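Local coordinates for coelenterazine-binding protein with bound coelenterazine (Renilla muelleri, PDB 2HPS) that binds coelenterazine, the luciferin of the sea pansy, and probably makes it available to luciferase and oxygen only when calcium is bound, at residues A[34-39]-A[59-64]; A[99-104]-A[166-171]; A[103-108]-A[155-160]. All blocks are in the same frame, centred on the assembly; numbering follows the deposited sequence.

Contact 1. Residues A[34-39]-A[59-64]. With CTZ (c2-hydroxy-coelenterazine), chain B.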
loop_
_atom_site.group_PDB
_atom_site.type_symbol
_atom_site.label_atom_id
_atom_site.label_comp_id
_atom_site.label_asym_id
_atom_site.label_seq_id
_atom_site.Cartn_x
_atom_site.Cartn_y
_atom_site.Cartn_z
ATOM N N GLU A 34 -0.914 -15.155 -5.869
ATOM C CA GLU A 34 -1.188 -14.611 -7.201
ATOM C C GLU A 34 -2.087 -13.378 -7.181
ATOM O O GLU A 34 -1.968 -12.536 -8.046
ATOM C CB GLU A 34 -1.708 -15.659 -8.197
ATOM C CG GLU A 34 -2.963 -16.369 -7.789
ATOM C CD GLU A 34 -2.673 -17.703 -7.121
ATOM O OE1 GLU A 34 -3.289 -18.709 -7.561
ATOM O OE2 GLU A 34 -1.834 -17.754 -6.176
ATOM N N ASP A 35 -2.981 -13.282 -6.193
ATOM C CA ASP A 35 -3.772 -12.051 -5.988
ATOM C C ASP A 35 -2.843 -10.846 -5.756
ATOM O O ASP A 35 -3.091 -9.736 -6.251
ATOM C CB ASP A 35 -4.716 -12.201 -4.785
ATOM C CG ASP A 35 -5.799 -13.271 -4.989
ATOM O OD1 ASP A 35 -6.208 -13.547 -6.138
ATOM O OD2 ASP A 35 -6.265 -13.819 -3.964
ATOM N N TYR A 36 -1.781 -11.073 -4.991
ATOM C CA TYR A 36 -0.795 -10.027 -4.730
ATOM C C TYR A 36 -0.006 -9.667 -6.004
ATOM O O TYR A 36 0.192 -8.491 -6.324
ATOM C CB TYR A 36 0.102 -10.446 -3.557
ATOM C CG TYR A 36 0.601 -9.278 -2.725
ATOM C CD1 TYR A 36 -0.293 -8.310 -2.226
ATOM C CD2 TYR A 36 1.961 -9.157 -2.409
ATOM C CE1 TYR A 36 0.171 -7.231 -1.461
ATOM C CE2 TYR A 36 2.426 -8.095 -1.642
ATOM C CZ TYR A 36 1.534 -7.136 -1.178
ATOM O OH TYR A 36 2.029 -6.093 -0.417
ATOM N N GLU A 37 0.401 -10.689 -6.760
ATOM C CA GLU A 37 1.079 -10.495 -8.045
ATOM C C GLU A 37 0.217 -9.719 -9.029
ATOM O O GLU A 37 0.733 -8.980 -9.844
ATOM C CB GLU A 37 1.438 -11.848 -8.670
ATOM C CG GLU A 37 2.430 -12.686 -7.870
ATOM C CD GLU A 37 2.799 -13.972 -8.590
ATOM O OE1 GLU A 37 3.632 -13.892 -9.513
ATOM O OE2 GLU A 37 2.262 -15.052 -8.235
ATOM N N LEU A 38 -1.105 -9.887 -8.952
ATOM C CA LEU A 38 -1.993 -9.141 -9.834
ATOM C C LEU A 38 -1.814 -7.631 -9.672
ATOM O O LEU A 38 -1.847 -6.890 -10.648
ATOM C CB LEU A 38 -3.454 -9.527 -9.581
ATOM C CG LEU A 38 -4.535 -8.770 -10.372
ATOM C CD1 LEU A 38 -4.378 -8.933 -11.877
ATOM C CD2 LEU A 38 -5.941 -9.236 -9.907
ATOM N N ILE A 39 -1.653 -7.189 -8.427
ATOM C CA ILE A 39 -1.374 -5.773 -8.147
ATOM C C ILE A 39 -0.088 -5.320 -8.849
ATOM O O ILE A 39 -0.077 -4.297 -9.540
ATOM C CB ILE A 39 -1.314 -5.519 -6.632
ATOM C CG1 ILE A 39 -2.702 -5.759 -6.045
ATOM C CG2 ILE A 39 -0.812 -4.078 -6.336
ATOM C CD1 ILE A 39 -2.747 -5.821 -4.550
ATOM N N GLN A 59 9.121 -8.994 -8.114
ATOM C CA GLN A 59 9.973 -9.600 -7.110
ATOM C C GLN A 59 9.808 -8.932 -5.737
ATOM O O GLN A 59 9.822 -9.614 -4.714
ATOM C CB GLN A 59 11.434 -9.577 -7.571
ATOM C CG GLN A 59 11.714 -10.600 -8.681
ATOM C CD GLN A 59 11.481 -12.043 -8.239
ATOM O OE1 GLN A 59 11.767 -12.412 -7.099
ATOM N NE2 GLN A 59 10.950 -12.865 -9.147
ATOM N N GLU A 60 9.606 -7.616 -5.733
ATOM C CA GLU A 60 9.436 -6.921 -4.451
ATOM C C GLU A 60 8.103 -7.331 -3.842
ATOM O O GLU A 60 8.029 -7.629 -2.641
ATOM C CB GLU A 60 9.560 -5.396 -4.585
ATOM C CG GLU A 60 9.428 -4.633 -3.239
ATOM C CD GLU A 60 10.476 -5.011 -2.158
ATOM O OE1 GLU A 60 11.469 -5.755 -2.411
ATOM O OE2 GLU A 60 10.295 -4.559 -1.006
ATOM N N PHE A 61 7.060 -7.392 -4.668
ATOM C CA PHE A 61 5.779 -7.911 -4.176
ATOM C C PHE A 61 5.865 -9.341 -3.641
ATOM O O PHE A 61 5.246 -9.668 -2.634
ATOM C CB PHE A 61 4.668 -7.763 -5.221
ATOM C CG PHE A 61 3.997 -6.414 -5.182
ATOM C CD1 PHE A 61 4.686 -5.272 -5.584
ATOM C CD2 PHE A 61 2.690 -6.291 -4.712
ATOM C CE1 PHE A 61 4.067 -3.990 -5.525
ATOM C CE2 PHE A 61 2.069 -5.039 -4.639
ATOM C CZ PHE A 61 2.756 -3.886 -5.057
ATOM N N LEU A 62 6.646 -10.197 -4.303
ATOM C CA LEU A 62 6.809 -11.561 -3.816
ATOM C C LEU A 62 7.540 -11.587 -2.484
ATOM O O LEU A 62 7.207 -12.376 -1.608
ATOM C CB LEU A 62 7.551 -12.425 -4.846
ATOM C CG LEU A 62 6.791 -12.728 -6.137
ATOM C CD1 LEU A 62 7.750 -13.449 -7.091
ATOM C CD2 LEU A 62 5.522 -13.543 -5.901
ATOM N N ARG A 63 8.532 -10.712 -2.327
ATOM C CA ARG A 63 9.292 -10.626 -1.083
ATOM C C ARG A 63 8.373 -10.276 0.097
ATOM O O ARG A 63 8.434 -10.894 1.170
ATOM C CB ARG A 63 10.420 -9.596 -1.225
ATOM C CG ARG A 63 11.446 -9.672 -0.061
ATOM C CD ARG A 63 12.534 -8.598 -0.247
ATOM N NE ARG A 63 12.022 -7.256 0.032
ATOM C CZ ARG A 63 11.888 -6.744 1.254
ATOM N NH1 ARG A 63 12.230 -7.456 2.325
ATOM N NH2 ARG A 63 11.393 -5.524 1.405
ATOM N N VAL A 64 7.525 -9.275 -0.120
ATOM C CA VAL A 64 6.508 -8.870 0.856
ATOM C C VAL A 64 5.455 -9.982 1.034
ATOM O O VAL A 64 5.078 -10.278 2.160
ATOM C CB VAL A 64 5.909 -7.490 0.496
ATOM C CG1 VAL A 64 4.804 -7.081 1.473
ATOM C CG2 VAL A 64 7.022 -6.435 0.500
HETATM N N1 CTZ B . -2.675 0.364 -2.850
HETATM C C2 CTZ B . -3.190 -0.717 -3.496
HETATM C C3 CTZ B . -4.633 -0.469 -3.447
HETATM N N4 CTZ B . -4.903 0.678 -2.829
HETATM C C5 CTZ B . -6.072 1.292 -2.553
HETATM C C6 CTZ B . -6.044 2.499 -1.850
HETATM N N7 CTZ B . -4.876 3.053 -1.459
HETATM C C8 CTZ B . -3.689 2.469 -1.730
HETATM C C9 CTZ B . -3.709 1.176 -2.455
HETATM C C10 CTZ B . -2.416 -1.871 -4.086
HETATM C C11 CTZ B . -1.720 -2.556 -2.937
HETATM C C12 CTZ B . -0.330 -2.504 -2.847
HETATM C C13 CTZ B . 0.343 -3.112 -1.793
HETATM C C14 CTZ B . -0.406 -3.784 -0.823
HETATM C C15 CTZ B . -1.806 -3.833 -0.898
HETATM C C16 CTZ B . -2.469 -3.215 -1.961
HETATM O O17 CTZ B . 0.247 -4.375 0.210
HETATM O O18 CTZ B . -5.553 -1.241 -3.924
HETATM C C19 CTZ B . -7.318 3.199 -1.567
HETATM C C20 CTZ B . -8.492 2.498 -1.281
HETATM C C21 CTZ B . -9.676 3.190 -1.033
HETATM C C22 CTZ B . -9.696 4.591 -1.087
HETATM C C23 CTZ B . -8.540 5.298 -1.385
HETATM C C24 CTZ B . -7.349 4.603 -1.630
HETATM O O25 CTZ B . -10.869 5.236 -0.847
HETATM C C26 CTZ B . -2.356 3.045 -1.288
HETATM C C27 CTZ B . -1.893 4.048 -2.313
HETATM C C28 CTZ B . -0.754 3.824 -3.086
HETATM C C29 CTZ B . -0.361 4.784 -4.019
HETATM C C30 CTZ B . -1.121 5.952 -4.182
HETATM C C31 CTZ B . -2.252 6.181 -3.399
HETATM C C32 CTZ B . -2.635 5.225 -2.455
#
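Tyr36 and Phe61 meet with their side chains crossing at about a right angle and their ring planes 49° apart. Phe61 CD2 lies over one face of the tyrosine ring, near the rim, 3.6 Å from Tyr36 CE2. At the tyrosine edge, in plane, sit the backbone oxygen of Phe61 and O17 of the bound c2-hydroxy-coelenterazine. Tyr36 OH is hydrogen-bonded to that O17 at 2.6 Å, and also to Gln103 NE2 and Arg19 NH2. A phenylalanine in place of Tyr36 would probably leave all three without this shared partner. Val64 CG1 packs against the same hydroxyl. Ile39 sets its CG2 branch anti to the backbone N, which brings it 3.5 Å from Phe61 CE2 and equally near C10 of the ligand. On the outer side Glu37 CG lies 3.8 Å from Leu62 CD2, while the glutamate carboxylate forms a salt bridge with Arg58. Tyr36, Ile39 and Phe61 thus line the part of the pocket that holds the hydroxybenzyl group carrying O17. Helix 33-47 and helix 51-68 run roughly antiparallel here, at 145°, with the axes of the short segments 9.2 Å apart. Helix 102-111 packs alongside, and its Gln103 touches Phe61 and Val64.

Contact 2. Residues A[99-104]-A[166-171]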
loop_
_atom_site.group_PDB
_atom_site.type_symbol
_atom_site.label_atom_id
_atom_site.label_comp_id
_atom_site.label_asym_id
_atom_site.label_seq_id
_atom_site.Cartn_x
_atom_site.Cartn_y
_atom_site.Cartn_z
HETATM N N MSE A 99 13.826 -0.847 4.610
HETATM C CA MSE A 99 13.504 -1.852 3.606
HETATM C C MSE A 99 11.997 -1.974 3.440
HETATM O O MSE A 99 11.514 -2.259 2.341
HETATM C CB MSE A 99 14.103 -3.210 3.968
HETATM C CG MSE A 99 15.577 -3.306 3.707
HETATM SE SE MSE A 99 16.028 -2.978 1.806
HETATM C CE MSE A 99 14.714 -3.906 0.949
ATOM N N ALA A 100 11.256 -1.754 4.533
ATOM C CA ALA A 100 9.789 -1.900 4.509
ATOM C C ALA A 100 9.048 -0.903 3.619
ATOM O O ALA A 100 7.896 -1.151 3.222
ATOM C CB ALA A 100 9.232 -1.843 5.913
ATOM N N VAL A 101 9.696 0.221 3.300
ATOM C CA VAL A 101 9.037 1.239 2.465
ATOM C C VAL A 101 9.448 1.195 0.999
ATOM O O VAL A 101 8.939 1.952 0.169
ATOM C CB VAL A 101 9.215 2.663 3.041
ATOM C CG1 VAL A 101 8.657 2.710 4.470
ATOM C CG2 VAL A 101 10.689 3.106 2.999
ATOM N N ILE A 102 10.380 0.298 0.686
ATOM C CA ILE A 102 10.836 0.122 -0.690
ATOM C C ILE A 102 9.693 -0.149 -1.672
ATOM O O ILE A 102 9.640 0.440 -2.753
ATOM C CB ILE A 102 11.970 -0.949 -0.731
ATOM C CG1 ILE A 102 13.209 -0.402 -0.004
ATOM C CG2 ILE A 102 12.257 -1.420 -2.144
ATOM C CD1 ILE A 102 13.946 0.765 -0.731
ATOM N N GLN A 103 8.755 -1.006 -1.284
ATOM C CA GLN A 103 7.600 -1.284 -2.111
ATOM C C GLN A 103 6.820 -0.002 -2.447
ATOM O O GLN A 103 6.449 0.237 -3.605
ATOM C CB GLN A 103 6.712 -2.274 -1.370
ATOM C CG GLN A 103 5.638 -2.915 -2.183
ATOM C CD GLN A 103 4.768 -3.818 -1.314
ATOM O OE1 GLN A 103 4.763 -3.713 -0.077
ATOM N NE2 GLN A 103 4.047 -4.721 -1.953
ATOM N N SER A 104 6.596 0.841 -1.439
ATOM C CA SER A 104 5.849 2.069 -1.641
ATOM C C SER A 104 6.628 3.065 -2.496
ATOM O O SER A 104 6.040 3.809 -3.260
ATOM C CB SER A 104 5.481 2.693 -0.297
ATOM O OG SER A 104 4.491 1.918 0.370
ATOM N N ASP A 166 3.585 6.481 8.396
ATOM C CA ASP A 166 2.544 6.577 9.404
ATOM C C ASP A 166 1.561 5.399 9.280
ATOM O O ASP A 166 1.179 4.786 10.285
ATOM C CB ASP A 166 1.837 7.902 9.082
ATOM C CG ASP A 166 0.723 8.236 10.028
ATOM O OD1 ASP A 166 0.477 7.474 10.991
ATOM O OD2 ASP A 166 0.106 9.299 9.783
ATOM N N PHE A 167 1.199 5.062 8.050
ATOM C CA PHE A 167 0.310 3.917 7.840
ATOM C C PHE A 167 0.964 2.610 8.293
ATOM O O PHE A 167 0.357 1.833 9.020
ATOM C CB PHE A 167 -0.111 3.821 6.388
ATOM C CG PHE A 167 -1.135 2.737 6.144
ATOM C CD1 PHE A 167 -2.482 2.979 6.402
ATOM C CD2 PHE A 167 -0.752 1.480 5.694
ATOM C CE1 PHE A 167 -3.446 1.983 6.205
ATOM C CE2 PHE A 167 -1.716 0.465 5.488
ATOM C CZ PHE A 167 -3.061 0.721 5.732
ATOM N N LEU A 168 2.205 2.374 7.867
ATOM C CA LEU A 168 2.849 1.082 8.132
ATOM C C LEU A 168 3.285 0.864 9.580
ATOM O O LEU A 168 3.226 -0.271 10.071
ATOM C CB LEU A 168 4.037 0.870 7.176
ATOM C CG LEU A 168 3.699 0.594 5.706
ATOM C CD1 LEU A 168 5.023 0.459 4.949
ATOM C CD2 LEU A 168 2.820 -0.652 5.518
ATOM N N PHE A 169 3.711 1.922 10.270
ATOM C CA PHE A 169 4.296 1.789 11.601
ATOM C C PHE A 169 3.583 2.523 12.731
ATOM O O PHE A 169 3.916 2.312 13.905
ATOM C CB PHE A 169 5.775 2.224 11.584
ATOM C CG PHE A 169 6.602 1.440 10.622
ATOM C CD1 PHE A 169 6.877 0.106 10.857
ATOM C CD2 PHE A 169 7.102 2.039 9.464
ATOM C CE1 PHE A 169 7.642 -0.625 9.959
ATOM C CE2 PHE A 169 7.858 1.313 8.564
ATOM C CZ PHE A 169 8.123 -0.019 8.808
ATOM N N GLY A 170 2.634 3.387 12.381
ATOM C CA GLY A 170 1.930 4.200 13.369
ATOM C C GLY A 170 1.071 3.361 14.300
ATOM O O GLY A 170 0.370 2.462 13.850
ATOM N N LEU A 171 1.150 3.656 15.595
ATOM C CA LEU A 171 0.338 2.969 16.605
ATOM C C LEU A 171 -0.844 3.828 17.014
ATOM O O LEU A 171 -1.788 3.335 17.647
ATOM C CB LEU A 171 1.169 2.656 17.843
ATOM C CG LEU A 171 2.359 1.718 17.633
ATOM C CD1 LEU A 171 3.108 1.512 18.942
ATOM C CD2 LEU A 171 1.917 0.412 17.050
#
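The entering helix of the third EF-hand and the exiting helix of the fourth come together here: the turn leading into helix 102-111 packs on the last residues of helix 157-169. Ala100 and Phe169 make the closest side-chain contact, with Ala100 CB 3.6 Å from Phe169 CZ. The methyl group comes to the edge of the phenylalanine ring, near its plane. Val101 CG1 reaches the same edge more loosely, 4.4 Å from Phe169 CE2. Leu168 CD1 lies 3.7 Å from the carbonyl oxygen Ala100 O. The same Leu168 CD1 is 4.3 Å from Val101 CG1. Leu168 CB also sits over one face of the Phe169 ring, toward its rim. In Phe169, CG is anti to the carbonyl carbon (chi1 -58°), and this points the CZ edge of the ring at Ala100 CB. No hydrogen bond crosses, and only 155 Å² is buried, so this is a light apolar contact. A type I turn from Met99, a selenomethionine, to Ile102 turns Ala100 CB toward the other segment, with Val101 beside it. Its closing bond, Ile102 N to Met99 O, measures 3.3 Å. On the other side Gly170 leaves helical geometry and ends the helix. Lys97 makes a cation-pi contact with Phe169. Leu89 of helix 78-91 touches Ala100, Leu168 and Phe169. Helix 6-21 brings His12, hydrogen-bonded through NE2 to Leu168 O, and Arg19, which touches the Leu168 side chain.

Contact 3. Residues A[103-108]-A[155-160]. With CTZ (c2-hydroxy-coelenterazine), chain B.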
loop_
_atom_site.group_PDB
_atom_site.type_symbol
_atom_site.label_atom_id
_atom_site.label_comp_id
_atom_site.label_asym_id
_atom_site.label_seq_id
_atom_site.Cartn_x
_atom_site.Cartn_y
_atom_site.Cartn_z
ATOM N N GLN A 103 8.755 -1.006 -1.284
ATOM C CA GLN A 103 7.600 -1.284 -2.111
ATOM C C GLN A 103 6.820 -0.002 -2.447
ATOM O O GLN A 103 6.449 0.237 -3.605
ATOM C CB GLN A 103 6.712 -2.274 -1.370
ATOM C CG GLN A 103 5.638 -2.915 -2.183
ATOM C CD GLN A 103 4.768 -3.818 -1.314
ATOM O OE1 GLN A 103 4.763 -3.713 -0.077
ATOM N NE2 GLN A 103 4.047 -4.721 -1.953
ATOM N N SER A 104 6.596 0.841 -1.439
ATOM C CA SER A 104 5.849 2.069 -1.641
ATOM C C SER A 104 6.628 3.065 -2.496
ATOM O O SER A 104 6.040 3.809 -3.260
ATOM C CB SER A 104 5.481 2.693 -0.297
ATOM O OG SER A 104 4.491 1.918 0.370
ATOM N N LEU A 105 7.955 3.094 -2.342
ATOM C CA LEU A 105 8.799 3.973 -3.162
ATOM C C LEU A 105 8.846 3.529 -4.626
ATOM O O LEU A 105 8.902 4.371 -5.541
ATOM C CB LEU A 105 10.211 4.079 -2.570
ATOM C CG LEU A 105 10.274 4.897 -1.266
ATOM C CD1 LEU A 105 11.654 4.839 -0.605
ATOM C CD2 LEU A 105 9.824 6.363 -1.482
ATOM N N ILE A 106 8.808 2.213 -4.854
ATOM C CA ILE A 106 8.620 1.693 -6.217
ATOM C C ILE A 106 7.299 2.197 -6.798
ATOM O O ILE A 106 7.270 2.715 -7.926
ATOM C CB ILE A 106 8.710 0.150 -6.274
ATOM C CG1 ILE A 106 10.150 -0.288 -5.983
ATOM C CG2 ILE A 106 8.198 -0.400 -7.639
ATOM C CD1 ILE A 106 10.343 -1.797 -6.037
HETATM N N MSE A 107 6.217 2.090 -6.019
HETATM C CA MSE A 107 4.927 2.607 -6.463
HETATM C C MSE A 107 4.969 4.100 -6.721
HETATM O O MSE A 107 4.441 4.562 -7.722
HETATM C CB MSE A 107 3.818 2.259 -5.484
HETATM C CG MSE A 107 3.681 0.770 -5.331
HETATM SE SE MSE A 107 2.212 0.308 -4.117
HETATM C CE MSE A 107 1.070 0.869 -4.845
ATOM N N TYR A 108 5.623 4.858 -5.838
ATOM C CA TYR A 108 5.713 6.302 -6.056
ATOM C C TYR A 108 6.390 6.612 -7.393
ATOM O O TYR A 108 5.904 7.462 -8.160
ATOM C CB TYR A 108 6.413 7.029 -4.887
ATOM C CG TYR A 108 6.365 8.535 -5.069
ATOM C CD1 TYR A 108 5.304 9.278 -4.561
ATOM C CD2 TYR A 108 7.344 9.198 -5.817
ATOM C CE1 TYR A 108 5.230 10.664 -4.752
ATOM C CE2 TYR A 108 7.288 10.582 -6.025
ATOM C CZ TYR A 108 6.232 11.307 -5.484
ATOM O OH TYR A 108 6.143 12.669 -5.680
ATOM N N ILE A 155 1.915 16.099 -4.638
ATOM C CA ILE A 155 2.499 15.427 -3.492
ATOM C C ILE A 155 3.955 15.071 -3.813
ATOM O O ILE A 155 4.230 14.401 -4.818
ATOM C CB ILE A 155 1.740 14.126 -3.118
ATOM C CG1 ILE A 155 0.253 14.421 -2.837
ATOM C CG2 ILE A 155 2.392 13.480 -1.877
ATOM C CD1 ILE A 155 -0.672 13.177 -2.936
ATOM N N SER A 156 4.855 15.546 -2.955
ATOM C CA SER A 156 6.281 15.285 -3.108
ATOM C C SER A 156 6.605 13.865 -2.644
ATOM O O SER A 156 5.821 13.232 -1.915
ATOM C CB SER A 156 7.119 16.298 -2.319
ATOM O OG SER A 156 7.088 16.045 -0.919
ATOM N N ARG A 157 7.766 13.375 -3.063
ATOM C CA ARG A 157 8.227 12.071 -2.607
ATOM C C ARG A 157 8.304 11.999 -1.073
ATOM O O ARG A 157 7.800 11.052 -0.469
ATOM C CB ARG A 157 9.582 11.751 -3.226
ATOM C CG ARG A 157 10.026 10.295 -2.968
ATOM C CD ARG A 157 11.416 10.041 -3.515
ATOM N NE ARG A 157 11.512 10.215 -4.970
ATOM C CZ ARG A 157 12.193 11.196 -5.560
ATOM N NH1 ARG A 157 12.806 12.113 -4.823
ATOM N NH2 ARG A 157 12.258 11.275 -6.882
ATOM N N ASP A 158 8.916 13.007 -0.444
ATOM C CA ASP A 158 9.039 13.051 1.015
ATOM C C ASP A 158 7.670 13.084 1.702
ATOM O O ASP A 158 7.470 12.442 2.743
ATOM C CB ASP A 158 9.849 14.281 1.449
ATOM C CG ASP A 158 11.329 14.139 1.170
ATOM O OD1 ASP A 158 11.815 12.992 1.025
ATOM O OD2 ASP A 158 12.018 15.189 1.094
ATOM N N GLU A 159 6.726 13.830 1.127
ATOM C CA GLU A 159 5.381 13.905 1.715
ATOM C C GLU A 159 4.694 12.530 1.637
ATOM O O GLU A 159 4.056 12.073 2.600
ATOM C CB GLU A 159 4.536 14.961 0.999
ATOM C CG GLU A 159 4.931 16.399 1.343
ATOM C CD GLU A 159 4.474 17.424 0.304
ATOM O OE1 GLU A 159 3.806 17.053 -0.685
ATOM O OE2 GLU A 159 4.792 18.625 0.490
ATOM N N PHE A 160 4.841 11.870 0.500
ATOM C CA PHE A 160 4.279 10.530 0.313
ATOM C C PHE A 160 4.871 9.573 1.349
ATOM O O PHE A 160 4.142 8.809 2.001
ATOM C CB PHE A 160 4.543 10.047 -1.107
ATOM C CG PHE A 160 3.862 8.742 -1.457
ATOM C CD1 PHE A 160 2.504 8.713 -1.750
ATOM C CD2 PHE A 160 4.605 7.547 -1.521
ATOM C CE1 PHE A 160 1.869 7.496 -2.103
ATOM C CE2 PHE A 160 3.974 6.328 -1.869
ATOM C CZ PHE A 160 2.610 6.320 -2.160
HETATM N N1 CTZ B . -2.675 0.364 -2.850
HETATM C C2 CTZ B . -3.190 -0.717 -3.496
HETATM C C3 CTZ B . -4.633 -0.469 -3.447
HETATM N N4 CTZ B . -4.903 0.678 -2.829
HETATM C C5 CTZ B . -6.072 1.292 -2.553
HETATM C C6 CTZ B . -6.044 2.499 -1.850
HETATM N N7 CTZ B . -4.876 3.053 -1.459
HETATM C C8 CTZ B . -3.689 2.469 -1.730
HETATM C C9 CTZ B . -3.709 1.176 -2.455
HETATM C C10 CTZ B . -2.416 -1.871 -4.086
HETATM C C11 CTZ B . -1.720 -2.556 -2.937
HETATM C C12 CTZ B . -0.330 -2.504 -2.847
HETATM C C13 CTZ B . 0.343 -3.112 -1.793
HETATM C C14 CTZ B . -0.406 -3.784 -0.823
HETATM C C15 CTZ B . -1.806 -3.833 -0.898
HETATM C C16 CTZ B . -2.469 -3.215 -1.961
HETATM O O17 CTZ B . 0.247 -4.375 0.210
HETATM O O18 CTZ B . -5.553 -1.241 -3.924
HETATM C C19 CTZ B . -7.318 3.199 -1.567
HETATM C C20 CTZ B . -8.492 2.498 -1.281
HETATM C C21 CTZ B . -9.676 3.190 -1.033
HETATM C C22 CTZ B . -9.696 4.591 -1.087
HETATM C C23 CTZ B . -8.540 5.298 -1.385
HETATM C C24 CTZ B . -7.349 4.603 -1.630
HETATM O O25 CTZ B . -10.869 5.236 -0.847
HETATM C C26 CTZ B . -2.356 3.045 -1.288
HETATM C C27 CTZ B . -1.893 4.048 -2.313
HETATM C C28 CTZ B . -0.754 3.824 -3.086
HETATM C C29 CTZ B . -0.361 4.784 -4.019
HETATM C C30 CTZ B . -1.121 5.952 -4.182
HETATM C C31 CTZ B . -2.252 6.181 -3.399
HETATM C C32 CTZ B . -2.635 5.225 -2.455
HETATM O O HOH W 1 10.804 6.939 -5.040
#
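The Tyr108 ring has the backbone of Arg157 over one face: Arg157 CA stands 3.9 Å from the ring centroid, a CH-pi contact 25° off the normal. At the tyrosine edge, in plane, lies the carbonyl oxygen of Ile155. Tyr108 OH donates to Ile155 O at 2.7 Å, with a C=O...donor angle of 139°. The Phe160 ring has Tyr108 CD1 over one face, and at its edge Ser104 O and C29 of the bound c2-hydroxy-coelenterazine. The planes of the two rings are 47° apart, and the two side chains lie alongside, pointing opposite ways. Tyr108 CD1 comes 3.5 Å from Phe160 CG. Both residues hold CG anti to the backbone N, which carries each ring toward the other segment. Phe160 CE2 lies 3.5 Å from Ser104 O, while Phe160 CZ reaches C29 of the ligand at 3.8 Å. Met107 is a selenomethionine, and Met107 SE lies 4.0 Å from C12 of the ligand. Near the surface Leu105 CD2 packs on Arg157 CG, and a water accepts a weak bond from Arg157 NE and donates to Leu105 O. Ser156 and Glu159 form a capping box: Ser156 OG accepts from Glu159 N, and Glu159 OE1 accepts from Ser156 N at 2.9 Å. Glu159 probably also binds calcium, as in a near-identical protein, but here, with no metal bound, Glu159 OE2 is hydrogen-bonded to Asn150 ND2. The contact joins helix 102-111 to the start of helix 157-169, beside the two-stranded antiparallel sheet of the EF-hand pair, where Ile155 pairs with Val119.

How the contacts relate
From the N terminus, contact 1 closes first. It brings helix 33-47 and helix 51-68 together across a short, mostly helical connection. It is complete before the others open. Contacts 2 and 3 start from overlapping segments that share Gln103 and Ser104. Of these two, contact 3 closes earlier, at 155-160, and contact 2 later, at 166-171, so the shorter loop lies within the longer. Together they set helix 102-111 and the turn before it against both ends of helix 157-169. Gln103 links these two to contact 1. Contacts 1 and 3 both touch the ligand, contact 1 at the hydroxybenzyl ring carrying O17, contact 3 near the unsubstituted benzyl ring.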